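Side-chain contact in N-acetylmuramoyl-L-alanine amidase (Mycobacteroides abscessus, PDB 7AGL), which probably cleaves the amide bond between N-acetylmuramic acid and L-alanine in peptidoglycan, as a zinc-dependent amidase: residues A[192-197]-A[201-206]. Sequence-based numbering, arbitrary orientation.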
loop_
_atom_site.group_PDB
_atom_site.type_symbol
_atom_site.label_atom_id
_atom_site.label_comp_id
_atom_site.label_asym_id
_atom_site.label_seq_id
_atom_site.Cartn_x
_atom_site.Cartn_y
_atom_site.Cartn_z
ATOM N N ALA A 192 0.255 -18.437 2.691
ATOM C CA ALA A 192 -0.945 -19.057 3.243
ATOM C C ALA A 192 -1.931 -18.005 3.737
ATOM O O ALA A 192 -3.135 -18.098 3.477
ATOM C CB ALA A 192 -0.555 -20.014 4.377
ATOM N N MET A 193 -1.436 -16.985 4.447
ATOM C CA MET A 193 -2.342 -15.960 4.963
ATOM C C MET A 193 -2.919 -15.104 3.840
ATOM O O MET A 193 -4.104 -14.746 3.879
ATOM C CB MET A 193 -1.623 -15.093 6.000
ATOM C CG MET A 193 -2.575 -14.246 6.842
ATOM S SD MET A 193 -1.750 -13.467 8.245
ATOM C CE MET A 193 -2.979 -12.244 8.702
ATOM N N MET A 194 -2.112 -14.782 2.822
ATOM C CA MET A 194 -2.603 -13.983 1.693
ATOM C C MET A 194 -3.641 -14.727 0.868
ATOM O O MET A 194 -4.545 -14.106 0.295
ATOM C CB MET A 194 -1.447 -13.603 0.774
ATOM C CG MET A 194 -0.517 -12.619 1.422
ATOM S SD MET A 194 1.003 -12.471 0.484
ATOM C CE MET A 194 1.813 -11.261 1.503
ATOM N N THR A 195 -3.500 -16.045 0.760
ATOM C CA THR A 195 -4.410 -16.849 -0.032
ATOM C C THR A 195 -5.684 -17.213 0.736
ATOM O O THR A 195 -6.621 -17.759 0.147
ATOM C CB THR A 195 -3.649 -18.097 -0.503
ATOM O OG1 THR A 195 -2.398 -17.700 -1.085
ATOM C CG2 THR A 195 -4.429 -18.906 -1.533
ATOM N N SER A 196 -5.761 -16.881 2.020
ATOM C CA SER A 196 -6.894 -17.219 2.883
ATOM C C SER A 196 -7.871 -16.062 2.928
ATOM O O SER A 196 -7.445 -14.939 3.233
ATOM C CB SER A 196 -6.419 -17.503 4.306
ATOM O OG SER A 196 -5.623 -18.671 4.402
ATOM N N PRO A 197 -9.168 -16.271 2.681
ATOM C CA PRO A 197 -10.118 -15.162 2.870
ATOM C C PRO A 197 -10.009 -14.529 4.251
ATOM O O PRO A 197 -10.006 -13.301 4.374
ATOM C CB PRO A 197 -11.478 -15.828 2.636
ATOM C CG PRO A 197 -11.183 -17.010 1.733
ATOM C CD PRO A 197 -9.828 -17.500 2.196
ATOM N N SER A 201 -8.912 -10.742 5.532
ATOM C CA SER A 201 -9.715 -9.990 6.489
ATOM C C SER A 201 -8.861 -9.502 7.661
ATOM O O SER A 201 -8.971 -8.341 8.075
ATOM C CB SER A 201 -10.889 -10.853 6.968
ATOM O OG SER A 201 -11.699 -10.138 7.875
ATOM N N LYS A 202 -8.004 -10.374 8.212
ATOM C CA LYS A 202 -7.134 -9.958 9.318
ATOM C C LYS A 202 -6.155 -8.861 8.896
ATOM O O LYS A 202 -5.920 -7.912 9.653
ATOM C CB LYS A 202 -6.358 -11.159 9.866
ATOM C CG LYS A 202 -7.137 -12.041 10.796
ATOM C CD LYS A 202 -6.188 -13.021 11.459
ATOM C CE LYS A 202 -6.203 -12.871 12.975
ATOM N NZ LYS A 202 -7.567 -13.113 13.515
ATOM N N TYR A 203 -5.542 -8.995 7.716
ATOM C CA TYR A 203 -4.723 -7.901 7.190
ATOM C C TYR A 203 -5.517 -6.604 7.122
ATOM O O TYR A 203 -5.041 -5.538 7.535
ATOM C CB TYR A 203 -4.217 -8.240 5.788
ATOM C CG TYR A 203 -3.042 -9.186 5.707
ATOM C CD1 TYR A 203 -1.927 -9.041 6.534
ATOM C CD2 TYR A 203 -3.042 -10.213 4.771
ATOM C CE1 TYR A 203 -0.842 -9.907 6.430
ATOM C CE2 TYR A 203 -1.970 -11.071 4.657
ATOM C CZ TYR A 203 -0.872 -10.917 5.485
ATOM O OH TYR A 203 0.186 -11.793 5.360
ATOM N N ALA A 204 -6.733 -6.675 6.576
ATOM C CA ALA A 204 -7.513 -5.458 6.375
ATOM C C ALA A 204 -7.872 -4.816 7.708
ATOM O O ALA A 204 -7.778 -3.592 7.851
ATOM C CB ALA A 204 -8.778 -5.768 5.564
ATOM N N GLN A 205 -8.311 -5.625 8.685
ATOM C CA GLN A 205 -8.673 -5.085 9.997
ATOM C C GLN A 205 -7.497 -4.362 10.626
ATOM O O GLN A 205 -7.664 -3.303 11.248
ATOM C CB GLN A 205 -9.141 -6.207 10.919
ATOM C CG GLN A 205 -10.448 -6.820 10.513
ATOM C CD GLN A 205 -10.820 -7.956 11.428
ATOM O OE1 GLN A 205 -10.849 -7.792 12.656
ATOM N NE2 GLN A 205 -11.083 -9.125 10.847
ATOM N N ALA A 206 -6.296 -4.922 10.467
ATOM C CA ALA A 206 -5.108 -4.326 11.069
ATOM C C ALA A 206 -4.778 -2.994 10.410
ATOM O O ALA A 206 -4.461 -2.021 11.099
ATOM C CB ALA A 206 -3.928 -5.290 10.958
#
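Met-193 places its methyl CE over one face of the Tyr-203 ring, almost squarely above the middle, 3.9 Å from the ring centroid and 12° off the normal, a CH-pi contact. The sulfur SD lies obliquely, 4.3 Å from the same centroid, and adds a Met-aromatic contact. Met-193 was modelled in two conformers, and its contacts hold for the one described. With CG anti to the backbone N (chi1 -165°), its extended chain runs over the ring towards the backbone of helix 197-215, where CE meets CB of Lys-202 at 3.7 Å. A long, unbranched, polarisable side chain suits this place. Lys-202 gives it only the root of its own chain, which then bends and carries the amine away.

Tyr-203 suits the centre because a flat aromatic ring offers a broad face to methyl and sulfur; CG beside the backbone N (chi1 -78°) directs it at helix 188-195. Met-194 comes from the other side of the ring plane, but obliquely, its CG 3.9 Å from CE2 of Tyr-203. The phenol end lies by both methionines, OH being 3.8 Å from CB of Met-193. Met-193 further touches Leu-150, while Met-194 packs on Phe-54 of helix 51-68 and on Met-185.

The backbone turns sharply between the two helices. Pro-197 suits the first turn of helix 197-215, where its lack of an N-H costs no helical bond, and its O accepts the N-H of Ser-201 (i to i+4, O to N 3.0 Å). The hydroxyl of Ser-196 donates to O of Ala-192, OG to O 2.7 Å. Ser-201 OG accepts an N-H of Gln-205 NE2, one turn on. The whole is a tight helix-helix corner, with Ser-196 between helices 188-195 and 197-215, in the alpha/beta fold of the N-acetylmuramoyl-L-alanine amidase family, of the zinc exopeptidase clan.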